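Local coordinates for major pilin protein fimA (Silicibacter pomeroyi, PDB 2IMH) that is of unknown function despite its pilin name, and belongs to the uncharacterised DUF1028 family, at residues 30-35 with 43-48; 51-56 with 96-101; 58-63 with 71-76. One frame throughout, in Å; residues are numbered along the deposited sequence. Where two conformers were deposited one is given.

Contact 1: residues 30-35 with 43-48; sequences GWVLRG and ASQGAA
Val32 and Ser44 meet through their backbones. Ser44 N donates to Val32 O over 2.9 Å, with an N-H...O angle of 161°. The same oxygen receives a CA-H...O contact from Ala43 CA at 3.2 Å. A second such contact runs the other way, from Val32 CA to Ser44 O at 3.3 Å. Leu33 and Ala43 follow as a non-hydrogen-bonded antiparallel pair.

The Val32 side chain divides its work between its two methyls. CG1 stands anti to the backbone N (chi1 174°) and reaches Gln45 OE1 at 3.5 Å and Ala43 CB at 3.9 Å. CG2 leans on Ser44 O and on Gln45 CB.

The extended Arg34 side chain runs back alongside the backbone to Trp31 O. Its NH1 and NH2 both hold that oxygen, at 2.9 and 3.1 Å, from one face of the carbonyl and above its plane. This end-on grip sets the guanidinium beside Ser44 CB. Gln45 OE1 is bonded to Ser6 OG and NE2 to Gln85 OE1, which fixes the amide at both ends, and Ser44 OG is bonded to Ser50 O.

The contact pairs the open end of the hairpin of strands 33-36 and 40-45. Leu33 and Ala43 face Leu8 of strand 4-11 in the six-stranded sheet. Arg34 lies against Thr51, Glu55 and Leu58 of helix 51-62.

Contact 2: residues 51-56 with 96-101; sequences TFWGEE and AAFTGS
Trp53 is carried to Phe98 by a helical turn whose shortest backbone bond runs from Glu56 N to Phe52 O, 2.8 Å. The motif is a helix packed on an antiparallel sheet. Helix 51-62 lies over one face of the four-stranded sheet, and strand 95-99 is an outermost strand of that sheet within the chain. The backbones stay well apart, with the CA atoms of Trp53 and Phe98 11.0 Å from each other. Two large aromatic side chains span the gap.

The side chains of both residues set out toward the opposite segment. In Phe98, CG is anti to the backbone N (chi1 166°), and this directs the ring to CH2 and CZ3 of the indole. CH2 and CZ3 of the Trp53 six-membered ring meet CD2 and CE2 of Phe98. The two planes are turned by 81°, and the centroids of the six-membered ring and the phenyl ring are 6.0 Å apart. The meeting is oblique and small in area, and it is wholly apolar.

Helix 67-76 packs against both rings. Its Val74 and Thr75 touch Trp53, and its Val71 and Thr75 touch Phe98. The strand is tied to its neighbour by backbone bonds between Phe98 and Leu86. Across the contact itself, the closest atoms are Trp53 CH2 and Phe98 CE2, 4.0 Å apart.

Contact 3: residues 58-63 with 71-76; sequences LQHLRD and VNHVTS
His60 meets His73 and Val74 by van der Waals and ring contacts, with no hydrogen bond across the pair of segments. The side chains of both histidines set out toward the other helix, and their CA atoms are 8.2 Å apart.

The CH-pi contact comes from His73 CB. It sits over one face of the His60 ring, toward the rim, 4.2 Å from the centroid. CE1 and ND1 of His60 are the ring atoms nearest to it. In His60, CG is anti to the carbonyl carbon (chi1 -71°), which sends the ring out across the gap. The two imidazoles meet obliquely with planes at 49°. His73 was deposited in two conformers. Both contacts are those of the one given, and the ring-to-ring geometry is the less certain.

The apolar contact is with Val74. Its CG2 comes to 3.6 Å from His60 CD2, with NE2 a little farther off. Both groups come from the same side of the ring plane, His73 CB over the face and Val74 CG2 obliquely, beyond the CD2-NE2 bond.

None of the side-chain hydrogen bonds crosses between the segments. Gln59 NE2 reaches Asp63 OD2 at 2.9 Å, almost straight and in the plane of its amide, but above the carboxylate plane. Gln59 OE1 takes Arg62 NH2 at 2.9 Å. Arg62 NH1 forms a salt bridge with Asp36 and NE a hydrogen bond with Asn38, tying the helix end to the end of strand 33-36 and the turn after it. Val71 O accepts from both Thr75 N and Thr75 OG1.

Val71 and Val74 turn to Ala88 and Leu86 of strand 85-90. Helices 51-62 and 67-76 form a helix-loop-helix packed on one face of the antiparallel four-stranded sheet, in a layered fold of antiparallel sheets and helices.

Overall arrangement
The three contacts run outward from the middle of the chain, with centres about 9, 14 and 18 Å from its centre. The centres of contacts 1 and 2 are about 8 Å apart, those of contacts 2 and 3 about 9 Å, and those of contacts 1 and 3 about 15 Å. Contacts 2 and 3 both use helix 51-62, and contact 1 packs against it. Ser44 OG touches Trp53 CB at 3.6 Å, joining contact 1 to contact 2. Trp53 CD1 meets Val74 CG1 at 3.4 Å, joining contact 2 to contact 3. Thr75 CG2 touches both Trp53 CH2 and Phe98 CD2. Leu58 CD1 packs on Gly35 N.

Contact 1: residues 30-35 with 43-48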
loop_
_atom_site.group_PDB
_atom_site.type_symbol
_atom_site.label_atom_id
_atom_site.label_comp_id
_atom_site.label_asym_id
_atom_site.label_seq_id
_atom_site.Cartn_x
_atom_site.Cartn_y
_atom_site.Cartn_z
ATOM N N GLY A 30 -7.608 5.461 -2.999
ATOM C CA GLY A 30 -7.661 6.909 -2.896
ATOM C C GLY A 30 -7.531 7.398 -1.470
ATOM O O GLY A 30 -6.869 8.409 -1.205
ATOM N N TRP A 31 -8.140 6.670 -0.542
ATOM C CA TRP A 31 -8.150 7.095 0.856
ATOM C C TRP A 31 -6.828 6.803 1.533
ATOM O O TRP A 31 -6.276 7.652 2.250
ATOM C CB TRP A 31 -9.281 6.414 1.633
ATOM C CG TRP A 31 -10.646 7.011 1.341
ATOM C CD1 TRP A 31 -11.668 6.428 0.643
ATOM C CD2 TRP A 31 -11.121 8.296 1.754
ATOM N NE1 TRP A 31 -12.761 7.288 0.590
ATOM C CE2 TRP A 31 -12.443 8.438 1.260
ATOM C CE3 TRP A 31 -10.562 9.344 2.507
ATOM C CZ2 TRP A 31 -13.219 9.598 1.484
ATOM C CZ3 TRP A 31 -11.329 10.505 2.721
ATOM C CH2 TRP A 31 -12.642 10.619 2.211
ATOM N N VAL A 32 -6.319 5.594 1.305
ATOM C CA VAL A 32 -5.380 4.991 2.251
ATOM C C VAL A 32 -3.913 5.043 1.842
ATOM O O VAL A 32 -3.047 5.365 2.671
ATOM C CB VAL A 32 -5.757 3.530 2.542
ATOM C CG1 VAL A 32 -4.692 2.876 3.397
ATOM C CG2 VAL A 32 -7.109 3.473 3.253
ATOM N N LEU A 33 -3.632 4.746 0.573
ATOM C CA LEU A 33 -2.253 4.424 0.211
ATOM C C LEU A 33 -1.544 5.591 -0.433
ATOM O O LEU A 33 -2.033 6.133 -1.413
ATOM C CB LEU A 33 -2.210 3.219 -0.731
ATOM C CG LEU A 33 -2.610 1.846 -0.175
ATOM C CD1 LEU A 33 -2.682 0.837 -1.342
ATOM C CD2 LEU A 33 -1.647 1.351 0.930
ATOM N N ARG A 34 -0.386 5.952 0.133
ATOM C CA ARG A 34 0.502 6.982 -0.430
ATOM C C ARG A 34 1.960 6.556 -0.311
ATOM O O ARG A 34 2.306 5.744 0.543
ATOM C CB ARG A 34 0.306 8.325 0.274
ATOM C CG ARG A 34 -1.029 8.971 0.013
ATOM C CD ARG A 34 -1.330 10.063 1.019
ATOM N NE ARG A 34 -2.729 10.436 0.853
ATOM C CZ ARG A 34 -3.753 9.785 1.401
ATOM N NH1 ARG A 34 -3.545 8.758 2.239
ATOM N NH2 ARG A 34 -4.995 10.207 1.140
ATOM N N GLY A 35 2.816 7.142 -1.144
ATOM C CA GLY A 35 4.219 6.786 -1.130
ATOM C C GLY A 35 5.071 7.723 -1.950
ATOM O O GLY A 35 4.568 8.446 -2.811
ATOM N N ALA A 43 -0.009 4.442 5.170
ATOM C CA ALA A 43 -1.377 3.931 5.058
ATOM C C ALA A 43 -2.169 4.719 6.076
ATOM O O ALA A 43 -1.929 4.569 7.272
ATOM C CB ALA A 43 -1.419 2.419 5.394
ATOM N N SER A 44 -3.079 5.573 5.611
ATOM C CA SER A 44 -3.853 6.411 6.532
ATOM C C SER A 44 -5.310 5.978 6.442
ATOM O O SER A 44 -5.911 6.034 5.368
ATOM C CB SER A 44 -3.669 7.889 6.180
ATOM O OG SER A 44 -4.465 8.735 7.016
ATOM N N GLN A 45 -5.873 5.537 7.567
ATOM C CA GLN A 45 -7.172 4.854 7.535
ATOM C C GLN A 45 -7.909 5.080 8.854
ATOM O O GLN A 45 -7.610 6.046 9.582
ATOM C CB GLN A 45 -6.967 3.351 7.249
ATOM C CG GLN A 45 -6.035 2.657 8.231
ATOM C CD GLN A 45 -5.399 1.384 7.668
ATOM O OE1 GLN A 45 -4.930 1.374 6.529
ATOM N NE2 GLN A 45 -5.370 0.311 8.476
ATOM N N GLY A 46 -8.851 4.190 9.154
ATOM C CA GLY A 46 -9.614 4.274 10.412
ATOM C C GLY A 46 -11.016 4.821 10.217
ATOM O O GLY A 46 -11.487 4.987 9.081
ATOM N N ALA A 47 -11.684 5.113 11.335
ATOM C CA ALA A 47 -13.103 5.457 11.318
ATOM C C ALA A 47 -13.378 6.755 10.587
ATOM O O ALA A 47 -14.369 6.857 9.834
ATOM C CB ALA A 47 -13.651 5.507 12.752
ATOM N N ALA A 48 -12.497 7.735 10.818
ATOM C CA ALA A 48 -12.569 9.041 10.192
ATOM C C ALA A 48 -11.159 9.335 9.671
ATOM O O ALA A 48 -10.376 10.048 10.313
ATOM C CB ALA A 48 -13.003 10.088 11.203
#

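Contact 2: residues 51-56 with 96-101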
loop_
_atom_site.group_PDB
_atom_site.type_symbol
_atom_site.label_atom_id
_atom_site.label_comp_id
_atom_site.label_asym_id
_atom_site.label_seq_id
_atom_site.Cartn_x
_atom_site.Cartn_y
_atom_site.Cartn_z
ATOM N N THR A 51 -6.709 12.372 5.202
ATOM C CA THR A 51 -5.789 12.446 4.058
ATOM C C THR A 51 -4.512 13.203 4.450
ATOM O O THR A 51 -3.407 12.861 4.020
ATOM C CB THR A 51 -6.440 13.130 2.851
ATOM O OG1 THR A 51 -6.916 14.422 3.238
ATOM C CG2 THR A 51 -7.612 12.290 2.339
ATOM N N PHE A 52 -4.654 14.211 5.306
ATOM C CA PHE A 52 -3.498 14.971 5.782
ATOM C C PHE A 52 -2.448 14.100 6.446
ATOM O O PHE A 52 -1.248 14.240 6.166
ATOM C CB PHE A 52 -3.973 16.087 6.700
ATOM C CG PHE A 52 -5.044 16.922 6.060
ATOM C CD1 PHE A 52 -4.710 17.861 5.090
ATOM C CD2 PHE A 52 -6.391 16.691 6.352
ATOM C CE1 PHE A 52 -5.703 18.620 4.457
ATOM C CE2 PHE A 52 -7.394 17.435 5.711
ATOM C CZ PHE A 52 -7.048 18.402 4.774
ATOM N N TRP A 53 -2.891 13.207 7.326
ATOM C CA TRP A 53 -1.960 12.338 8.025
ATOM C C TRP A 53 -1.097 11.586 7.028
ATOM O O TRP A 53 0.104 11.438 7.230
ATOM C CB TRP A 53 -2.746 11.331 8.831
ATOM C CG TRP A 53 -3.175 11.821 10.191
ATOM C CD1 TRP A 53 -3.241 13.111 10.632
ATOM C CD2 TRP A 53 -3.659 11.003 11.246
ATOM N NE1 TRP A 53 -3.701 13.141 11.940
ATOM C CE2 TRP A 53 -3.970 11.856 12.334
ATOM C CE3 TRP A 53 -3.850 9.620 11.390
ATOM C CZ2 TRP A 53 -4.467 11.367 13.550
ATOM C CZ3 TRP A 53 -4.333 9.132 12.607
ATOM C CH2 TRP A 53 -4.628 10.015 13.674
ATOM N N GLY A 54 -1.727 11.093 5.962
ATOM C CA GLY A 54 -1.012 10.240 4.992
ATOM C C GLY A 54 0.091 10.998 4.277
ATOM O O GLY A 54 1.158 10.450 4.001
ATOM N N GLU A 55 -0.185 12.248 3.940
ATOM C CA GLU A 55 0.792 13.092 3.253
ATOM C C GLU A 55 1.853 13.610 4.227
ATOM O O GLU A 55 3.049 13.555 3.955
ATOM C CB GLU A 55 0.081 14.283 2.590
ATOM C CG GLU A 55 -0.914 13.890 1.498
ATOM C CD GLU A 55 -1.630 15.089 0.854
ATOM O OE1 GLU A 55 -1.549 16.216 1.396
ATOM O OE2 GLU A 55 -2.275 14.889 -0.206
ATOM N N GLU A 56 1.408 14.146 5.364
ATOM C CA GLU A 56 2.327 14.758 6.310
ATOM C C GLU A 56 3.341 13.784 6.893
ATOM O O GLU A 56 4.517 14.137 7.071
ATOM C CB GLU A 56 1.543 15.481 7.411
ATOM C CG GLU A 56 0.829 16.678 6.821
ATOM C CD GLU A 56 0.014 17.468 7.834
ATOM O OE1 GLU A 56 0.214 17.265 9.053
ATOM O OE2 GLU A 56 -0.812 18.304 7.390
ATOM N N ALA A 96 6.165 1.992 11.817
ATOM C CA ALA A 96 5.433 2.211 13.052
ATOM C C ALA A 96 3.977 2.497 12.723
ATOM O O ALA A 96 3.667 2.975 11.633
ATOM C CB ALA A 96 6.004 3.386 13.786
ATOM N N ALA A 97 3.103 2.247 13.687
ATOM C CA ALA A 97 1.692 2.551 13.533
ATOM C C ALA A 97 1.124 3.227 14.775
ATOM O O ALA A 97 1.641 3.066 15.892
ATOM C CB ALA A 97 0.903 1.289 13.219
ATOM N N PHE A 98 0.053 3.978 14.556
ATOM C CA PHE A 98 -0.778 4.492 15.636
ATOM C C PHE A 98 -2.204 3.981 15.391
ATOM O O PHE A 98 -2.717 4.050 14.259
ATOM C CB PHE A 98 -0.773 6.017 15.626
ATOM C CG PHE A 98 -1.861 6.625 16.474
ATOM C CD1 PHE A 98 -1.653 6.847 17.836
ATOM C CD2 PHE A 98 -3.099 6.956 15.912
ATOM C CE1 PHE A 98 -2.668 7.396 18.628
ATOM C CE2 PHE A 98 -4.128 7.502 16.695
ATOM C CZ PHE A 98 -3.904 7.711 18.064
ATOM N N THR A 99 -2.852 3.490 16.444
ATOM C CA THR A 99 -4.235 3.042 16.312
ATOM C C THR A 99 -5.111 3.762 17.345
ATOM O O THR A 99 -4.988 3.517 18.546
ATOM C CB THR A 99 -4.359 1.498 16.436
ATOM O OG1 THR A 99 -3.607 0.859 15.391
ATOM C CG2 THR A 99 -5.827 1.053 16.338
ATOM N N GLY A 100 -5.980 4.651 16.867
ATOM C CA GLY A 100 -6.865 5.417 17.762
ATOM C C GLY A 100 -7.827 4.501 18.500
ATOM O O GLY A 100 -8.241 3.444 17.979
ATOM N N SER A 101 -8.190 4.904 19.717
ATOM C CA SER A 101 -9.005 4.057 20.578
ATOM C C SER A 101 -10.465 3.978 20.106
ATOM O O SER A 101 -11.197 3.064 20.498
ATOM C CB SER A 101 -8.950 4.580 22.012
ATOM O OG SER A 101 -9.442 5.900 22.052
#

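Contact 3: residues 58-63 with 71-76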
loop_
_atom_site.group_PDB
_atom_site.type_symbol
_atom_site.label_atom_id
_atom_site.label_comp_id
_atom_site.label_asym_id
_atom_site.label_seq_id
_atom_site.Cartn_x
_atom_site.Cartn_y
_atom_site.Cartn_z
ATOM N N LEU A 58 4.759 11.321 5.479
ATOM C CA LEU A 58 5.829 11.159 4.475
ATOM C C LEU A 58 6.824 12.336 4.528
ATOM O O LEU A 58 8.042 12.149 4.434
ATOM C CB LEU A 58 5.238 11.021 3.074
ATOM C CG LEU A 58 4.438 9.733 2.833
ATOM C CD1 LEU A 58 3.842 9.734 1.429
ATOM C CD2 LEU A 58 5.276 8.463 3.035
ATOM N N GLN A 59 6.309 13.546 4.702
ATOM C CA GLN A 59 7.188 14.704 4.861
ATOM C C GLN A 59 8.099 14.569 6.078
ATOM O O GLN A 59 9.285 14.891 6.004
ATOM C CB GLN A 59 6.376 15.997 4.926
ATOM C CG GLN A 59 7.264 17.244 4.863
ATOM C CD GLN A 59 8.116 17.307 3.605
ATOM O OE1 GLN A 59 7.634 17.075 2.487
ATOM N NE2 GLN A 59 9.389 17.643 3.776
ATOM N N HIS A 60 7.566 14.069 7.196
ATOM C CA HIS A 60 8.418 13.880 8.370
ATOM C C HIS A 60 9.532 12.871 8.109
ATOM O O HIS A 60 10.643 13.046 8.594
ATOM C CB HIS A 60 7.611 13.498 9.603
ATOM C CG HIS A 60 6.777 14.621 10.134
ATOM N ND1 HIS A 60 7.270 15.560 11.016
ATOM C CD2 HIS A 60 5.496 14.979 9.882
ATOM C CE1 HIS A 60 6.318 16.434 11.301
ATOM N NE2 HIS A 60 5.231 16.102 10.629
ATOM N N LEU A 61 9.219 11.807 7.384
ATOM C CA LEU A 61 10.238 10.837 6.955
ATOM C C LEU A 61 11.303 11.471 6.048
ATOM O O LEU A 61 12.500 11.199 6.215
ATOM C CB LEU A 61 9.583 9.668 6.229
ATOM C CG LEU A 61 8.764 8.693 7.081
ATOM C CD1 LEU A 61 8.068 7.631 6.183
ATOM C CD2 LEU A 61 9.580 8.032 8.197
ATOM N N ARG A 62 10.866 12.283 5.079
ATOM C CA ARG A 62 11.808 12.942 4.165
ATOM C C ARG A 62 12.774 13.782 4.971
ATOM O O ARG A 62 13.934 13.882 4.626
ATOM C CB ARG A 62 11.114 13.901 3.205
ATOM C CG ARG A 62 10.234 13.267 2.185
ATOM C CD ARG A 62 9.711 14.287 1.188
ATOM N NE ARG A 62 8.727 13.607 0.351
ATOM C CZ ARG A 62 7.412 13.686 0.500
ATOM N NH1 ARG A 62 6.625 12.988 -0.312
ATOM N NH2 ARG A 62 6.878 14.468 1.433
ATOM N N ASP A 63 12.259 14.404 6.025
ATOM C CA ASP A 63 13.031 15.333 6.836
ATOM C C ASP A 63 13.820 14.654 7.964
ATOM O O ASP A 63 14.373 15.325 8.832
ATOM C CB ASP A 63 12.118 16.439 7.368
ATOM C CG ASP A 63 11.639 17.388 6.263
ATOM O OD1 ASP A 63 12.330 17.526 5.217
ATOM O OD2 ASP A 63 10.577 18.011 6.450
ATOM N N VAL A 71 5.099 9.258 12.966
ATOM C CA VAL A 71 3.710 8.925 13.262
ATOM C C VAL A 71 3.253 9.681 14.517
ATOM O O VAL A 71 2.166 10.262 14.536
ATOM C CB VAL A 71 3.512 7.397 13.406
ATOM C CG1 VAL A 71 2.120 7.084 13.908
ATOM C CG2 VAL A 71 3.760 6.709 12.048
ATOM N N ASN A 72 4.093 9.691 15.551
ATOM C CA ASN A 72 3.717 10.381 16.786
ATOM C C ASN A 72 3.544 11.892 16.589
ATOM O O ASN A 72 2.593 12.465 17.128
ATOM C CB ASN A 72 4.679 10.029 17.935
ATOM C CG ASN A 72 4.542 8.577 18.404
ATOM O OD1 ASN A 72 3.611 7.862 18.021
ATOM N ND2 ASN A 72 5.483 8.130 19.238
ATOM N N HIS A 73 4.425 12.528 15.810
ATOM C CA HIS A 73 4.344 13.970 15.500
ATOM C C HIS A 73 3.032 14.327 14.817
ATOM O O HIS A 73 2.397 15.346 15.115
ATOM C CB HIS A 73 5.463 14.400 14.538
ATOM C CG HIS A 73 6.850 14.281 15.091
ATOM N ND1 HIS A 73 7.953 14.101 14.283
ATOM C CD2 HIS A 73 7.316 14.319 16.362
ATOM C CE1 HIS A 73 9.039 14.037 15.033
ATOM N NE2 HIS A 73 8.680 14.167 16.297
ATOM N N VAL A 74 2.659 13.505 13.849
ATOM C CA VAL A 74 1.463 13.756 13.077
ATOM C C VAL A 74 0.207 13.549 13.922
ATOM O O VAL A 74 -0.690 14.388 13.909
ATOM C CB VAL A 74 1.443 12.863 11.822
ATOM C CG1 VAL A 74 0.082 12.871 11.169
ATOM C CG2 VAL A 74 2.510 13.333 10.877
ATOM N N THR A 75 0.157 12.446 14.658
ATOM C CA THR A 75 -1.063 12.075 15.370
ATOM C C THR A 75 -1.278 12.928 16.624
ATOM O O THR A 75 -2.427 13.265 16.953
ATOM C CB THR A 75 -1.077 10.589 15.733
ATOM O OG1 THR A 75 0.057 10.281 16.549
ATOM C CG2 THR A 75 -1.061 9.726 14.467
ATOM N N SER A 76 -0.179 13.280 17.303
ATOM C CA SER A 76 -0.234 14.054 18.553
ATOM C C SER A 76 -0.855 15.432 18.361
ATOM O O SER A 76 -1.512 15.961 19.273
ATOM C CB SER A 76 1.162 14.194 19.180
ATOM O OG SER A 76 1.974 15.106 18.455
#